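Local coordinates for protein transcriptional regulator (AraC-type DNA-binding domain-containing proteins) (PDB 3OIO) that probably binds specific DNA sequences as a transcription factor of the AraC family, of which this chain is the helix-turn-helix DNA-binding part, at residues A[7-10]-A[11-15]; A[33-37]-A[38-42]. One frame throughout, in Å; residues are numbered along the deposited sequence. Where two conformers were deposited one is given.

Contact 1: residues A[7-10]-A[11-15]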
loop_
_atom_site.group_PDB
_atom_site.type_symbol
_atom_site.label_atom_id
_atom_site.label_comp_id
_atom_site.label_asym_id
_atom_site.label_seq_id
_atom_site.Cartn_x
_atom_site.Cartn_y
_atom_site.Cartn_z
ATOM N N PRO A 7 -7.452 -4.661 17.682
ATOM C CA PRO A 7 -6.810 -5.827 17.122
ATOM C C PRO A 7 -7.365 -6.245 15.779
ATOM O O PRO A 7 -6.619 -6.782 14.983
ATOM C CB PRO A 7 -7.060 -6.919 18.184
ATOM C CG PRO A 7 -8.263 -6.412 18.971
ATOM C CD PRO A 7 -7.943 -4.942 19.048
ATOM N N LYS A 8 -8.656 -6.032 15.518
ATOM C CA LYS A 8 -9.158 -6.443 14.224
ATOM C C LYS A 8 -8.559 -5.622 13.100
ATOM O O LYS A 8 -8.277 -6.144 12.017
ATOM C CB LYS A 8 -10.675 -6.350 14.132
ATOM C CG LYS A 8 -11.196 -7.538 13.430
ATOM C CD LYS A 8 -11.470 -8.593 14.499
ATOM C CE LYS A 8 -11.526 -9.978 13.907
ATOM N NZ LYS A 8 -10.231 -10.708 14.022
ATOM N N LEU A 9 -8.370 -4.334 13.356
ATOM C CA LEU A 9 -7.784 -3.464 12.350
ATOM C C LEU A 9 -6.302 -3.815 12.146
ATOM O O LEU A 9 -5.831 -3.930 11.012
ATOM C CB LEU A 9 -7.935 -2.007 12.761
ATOM C CG LEU A 9 -7.364 -0.998 11.772
ATOM C CD1 LEU A 9 -7.919 -1.141 10.361
ATOM C CD2 LEU A 9 -7.633 0.383 12.304
ATOM N N THR A 10 -5.544 -3.976 13.228
ATOM C CA THR A 10 -4.134 -4.370 13.071
ATOM C C THR A 10 -3.994 -5.751 12.411
ATOM O O THR A 10 -3.068 -5.971 11.627
ATOM C CB THR A 10 -3.350 -4.293 14.397
ATOM O OG1 THR A 10 -3.909 -5.234 15.282
ATOM C CG2 THR A 10 -3.511 -2.941 15.045
ATOM N N GLU A 11 -4.952 -6.662 12.658
ATOM C CA GLU A 11 -4.920 -7.964 11.995
ATOM C C GLU A 11 -5.097 -7.791 10.485
ATOM O O GLU A 11 -4.368 -8.379 9.680
ATOM C CB GLU A 11 -6.018 -8.872 12.548
ATOM C CG GLU A 11 -5.970 -10.265 11.986
ATOM C CD GLU A 11 -7.073 -11.174 12.531
ATOM O OE1 GLU A 11 -7.702 -10.873 13.570
ATOM O OE2 GLU A 11 -7.316 -12.210 11.894
ATOM N N ALA A 12 -6.082 -6.977 10.116
ATOM C CA ALA A 12 -6.341 -6.706 8.691
ATOM C C ALA A 12 -5.099 -6.088 8.042
ATOM O O ALA A 12 -4.707 -6.476 6.933
ATOM C CB ALA A 12 -7.554 -5.786 8.525
ATOM N N VAL A 13 -4.469 -5.130 8.714
ATOM C CA VAL A 13 -3.297 -4.512 8.117
ATOM C C VAL A 13 -2.153 -5.528 7.966
ATOM O O VAL A 13 -1.473 -5.545 6.941
ATOM C CB VAL A 13 -2.830 -3.291 8.955
ATOM C CG1 VAL A 13 -1.405 -2.837 8.537
ATOM C CG2 VAL A 13 -3.883 -2.148 8.788
ATOM N N SER A 14 -1.967 -6.393 8.961
ATOM C CA SER A 14 -0.933 -7.431 8.855
ATOM C C SER A 14 -1.199 -8.379 7.691
ATOM O O SER A 14 -0.274 -8.767 6.969
ATOM C CB SER A 14 -0.827 -8.223 10.172
ATOM O OG SER A 14 -0.241 -7.387 11.157
ATOM N N LEU A 15 -2.473 -8.725 7.484
ATOM C CA LEU A 15 -2.820 -9.582 6.374
ATOM C C LEU A 15 -2.527 -8.872 5.052
ATOM O O LEU A 15 -1.958 -9.472 4.123
ATOM C CB LEU A 15 -4.293 -9.950 6.473
ATOM C CG LEU A 15 -4.829 -10.847 5.375
ATOM C CD1 LEU A 15 -4.084 -12.213 5.354
ATOM C CD2 LEU A 15 -6.340 -11.030 5.637
HETATM O O HOH W 1 -7.254 -9.794 16.001
#
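Lys8 and Glu11 meet one turn apart on helix 7-17, their side chains running alongside each other in the same direction. At the base, Glu11 CB rests 3.3 Å from Pro7 O and 3.6 Å from Lys8 O, over the carbonyls of the preceding turn. CG stands anti to the backbone N (chi1 -175°), and with the chain extended beyond it the carboxylate is carried out alongside the lysine. CD faces the ammonium, and in the conformer of Lys8 given, one of two modelled, OE1 completes a salt bridge 2.6 Å from Lys8 NZ, which may therefore be only partly occupied. Bends at chi2 and chi4 swing NZ round to the glutamate. OE1 also accepts from a water at 2.7 Å; that water's other, weak bond goes to Pro7 O, linking the tip of Glu11 back to the first turn. Pro7 O is in addition the acceptor of Glu11 N at 2.9 Å. OE2, the other branch, stays farther from Lys8 NZ, at 3.9 Å. Round the helix, Leu9 CD1 and Val13 CG2 make a loose apolar contact at 4.4 Å, while Val13 N donates to Leu9 O. Leu9 packs on Phe44 and Tyr47, and Ala12 on Ile29, Val33 and Leu40. A salt bridge spaced i to i+3 beside the helix-turn-helix, next to an apolar face carrying Leu9 and Ala12, marks an amphipathic helix, here the one that packs against the first helix-turn-helix of an AraC-type DNA-binding domain.

Contact 2: residues A[33-37]-A[38-42]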
loop_
_atom_site.group_PDB
_atom_site.type_symbol
_atom_site.label_atom_id
_atom_site.label_comp_id
_atom_site.label_asym_id
_atom_site.label_seq_id
_atom_site.Cartn_x
_atom_site.Cartn_y
_atom_site.Cartn_z
ATOM N N VAL A 33 -10.238 -12.055 8.402
ATOM C CA VAL A 33 -10.222 -11.518 9.774
ATOM C C VAL A 33 -11.498 -11.787 10.564
ATOM O O VAL A 33 -11.486 -11.688 11.804
ATOM C CB VAL A 33 -9.762 -10.046 9.913
ATOM C CG1 VAL A 33 -8.495 -9.788 9.076
ATOM C CG2 VAL A 33 -10.829 -9.094 9.509
ATOM N N GLY A 34 -12.575 -12.180 9.896
ATOM C CA GLY A 34 -13.774 -12.557 10.622
ATOM C C GLY A 34 -14.640 -11.383 11.020
ATOM O O GLY A 34 -15.201 -11.367 12.129
ATOM N N VAL A 35 -14.746 -10.395 10.131
ATOM C CA VAL A 35 -15.736 -9.330 10.327
ATOM C C VAL A 35 -16.494 -9.135 9.026
ATOM O O VAL A 35 -16.031 -9.611 7.977
ATOM C CB VAL A 35 -15.079 -7.981 10.780
ATOM C CG1 VAL A 35 -14.372 -8.154 12.135
ATOM C CG2 VAL A 35 -14.088 -7.411 9.703
ATOM N N SER A 36 -17.644 -8.453 9.062
ATOM C CA SER A 36 -18.313 -8.135 7.796
ATOM C C SER A 36 -17.555 -7.084 7.017
ATOM O O SER A 36 -16.709 -6.367 7.575
ATOM C CB SER A 36 -19.736 -7.614 8.046
ATOM O OG SER A 36 -19.640 -6.308 8.630
ATOM N N ARG A 37 -17.864 -6.977 5.728
ATOM C CA ARG A 37 -17.249 -5.930 4.939
ATOM C C ARG A 37 -17.527 -4.533 5.554
ATOM O O ARG A 37 -16.628 -3.685 5.665
ATOM C CB ARG A 37 -17.691 -6.028 3.465
ATOM C CG ARG A 37 -17.081 -4.898 2.687
ATOM C CD ARG A 37 -17.317 -5.062 1.215
ATOM N NE ARG A 37 -17.352 -3.768 0.584
ATOM C CZ ARG A 37 -17.579 -3.600 -0.708
ATOM N NH1 ARG A 37 -17.675 -4.650 -1.496
ATOM N NH2 ARG A 37 -17.614 -2.385 -1.217
ATOM N N ARG A 38 -18.784 -4.288 5.927
ATOM C CA ARG A 38 -19.163 -3.024 6.531
ATOM C C ARG A 38 -18.343 -2.745 7.792
ATOM O O ARG A 38 -17.889 -1.619 8.017
ATOM C CB ARG A 38 -20.656 -3.030 6.831
ATOM C CG ARG A 38 -21.156 -1.756 7.446
ATOM C CD ARG A 38 -22.648 -1.919 7.471
ATOM N NE ARG A 38 -23.368 -0.880 8.139
ATOM C CZ ARG A 38 -24.676 -0.968 8.379
ATOM N NH1 ARG A 38 -25.369 -2.070 8.010
ATOM N NH2 ARG A 38 -25.295 0.036 8.990
ATOM N N GLN A 39 -18.174 -3.768 8.617
ATOM C CA GLN A 39 -17.396 -3.593 9.843
ATOM C C GLN A 39 -15.936 -3.296 9.552
ATOM O O GLN A 39 -15.332 -2.489 10.243
ATOM C CB GLN A 39 -17.511 -4.825 10.712
ATOM C CG GLN A 39 -18.900 -4.890 11.315
ATOM C CD GLN A 39 -19.259 -6.201 11.932
ATOM O OE1 GLN A 39 -18.629 -7.281 11.681
ATOM N NE2 GLN A 39 -20.312 -6.139 12.767
ATOM N N LEU A 40 -15.375 -3.918 8.512
ATOM C CA LEU A 40 -13.988 -3.664 8.179
ATOM C C LEU A 40 -13.867 -2.205 7.720
ATOM O O LEU A 40 -12.936 -1.477 8.109
ATOM C CB LEU A 40 -13.517 -4.604 7.050
ATOM C CG LEU A 40 -12.014 -4.469 6.714
ATOM C CD1 LEU A 40 -11.116 -4.969 7.866
ATOM C CD2 LEU A 40 -11.712 -5.199 5.394
ATOM N N GLU A 41 -14.825 -1.778 6.901
ATOM C CA GLU A 41 -14.823 -0.389 6.423
ATOM C C GLU A 41 -14.931 0.578 7.593
ATOM O O GLU A 41 -14.229 1.616 7.626
ATOM C CB GLU A 41 -15.976 -0.188 5.430
ATOM C CG GLU A 41 -15.655 -0.821 4.111
ATOM C CD GLU A 41 -16.820 -0.948 3.192
ATOM O OE1 GLU A 41 -17.959 -0.713 3.629
ATOM O OE2 GLU A 41 -16.597 -1.321 2.027
ATOM N N ARG A 42 -15.792 0.262 8.557
ATOM C CA ARG A 42 -15.938 1.120 9.726
ATOM C C ARG A 42 -14.633 1.228 10.526
ATOM O O ARG A 42 -14.278 2.322 11.002
ATOM C CB ARG A 42 -17.115 0.681 10.608
ATOM C CG ARG A 42 -17.142 1.375 11.960
ATOM C CD ARG A 42 -16.739 2.836 11.862
ATOM N NE ARG A 42 -17.871 3.713 11.571
ATOM C CZ ARG A 42 -18.827 4.004 12.447
ATOM N NH1 ARG A 42 -18.791 3.482 13.668
ATOM N NH2 ARG A 42 -19.825 4.809 12.102
#
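Ser36 and Gln39 bond to each other twice at the start of helix 37-47. Gln39 N, in the first turn, donates to Ser36 OG at 2.9 Å. In return Ser36 N gives its hydrogen to Gln39 OE1 at 3.0 Å in a nearly straight bond (170°), although the donor sits well out of the amide plane. The hydroxyl is placed for this by chi1 of 71°, which tucks OG over the backbone, flanked by N and C, while the extended Gln39 chain reaches back to the Ser36 backbone. This is a capping box with Ser36 as N-cap, and it opens the second helix of a helix-turn-helix; by position in the AraC family this is the probable recognition helix of the first such motif. The turn before it passes through Gly34, whose positive phi breaks from helix 26-33. Ser36 O is taken by Leu40 N at 2.9 Å and Arg37 O by Glu41 N, the first regular bonds of the helix. On its outer side the extended Arg37 chain sends NE to Glu41 OE2 at 2.9 Å, a salt bridge in which the oxygen lies close to the guanidinium plane but is approached from above its own carboxylate, the two planes being 82° apart. NH1 has a further, long and weak ion pair with Asp27. On the side facing the protein interior, Val35 CG2 meets Leu40 CB at 3.9 Å, the two side chains nearly perpendicular, and Leu40 continues inward onto Thr26, Ile29 and Ala30.

Overall arrangement
The two contacts follow one another in the sequence, with centres about 11 Å apart. They touch directly: Ala12 CB packs 3.7 Å from Leu40 CD1, joining helix 7-17 to helix 37-47, and Glu11 OE2 comes within 3.7 Å of Val33 CA at the end of helix 26-33. Lys8 leans over the turn beside Val35 in the conformer given. The first helix thus lies against both helices of the helix-turn-helix. No DNA is bound here, so any DNA-reading role of helix 37-47 is inferred from the family.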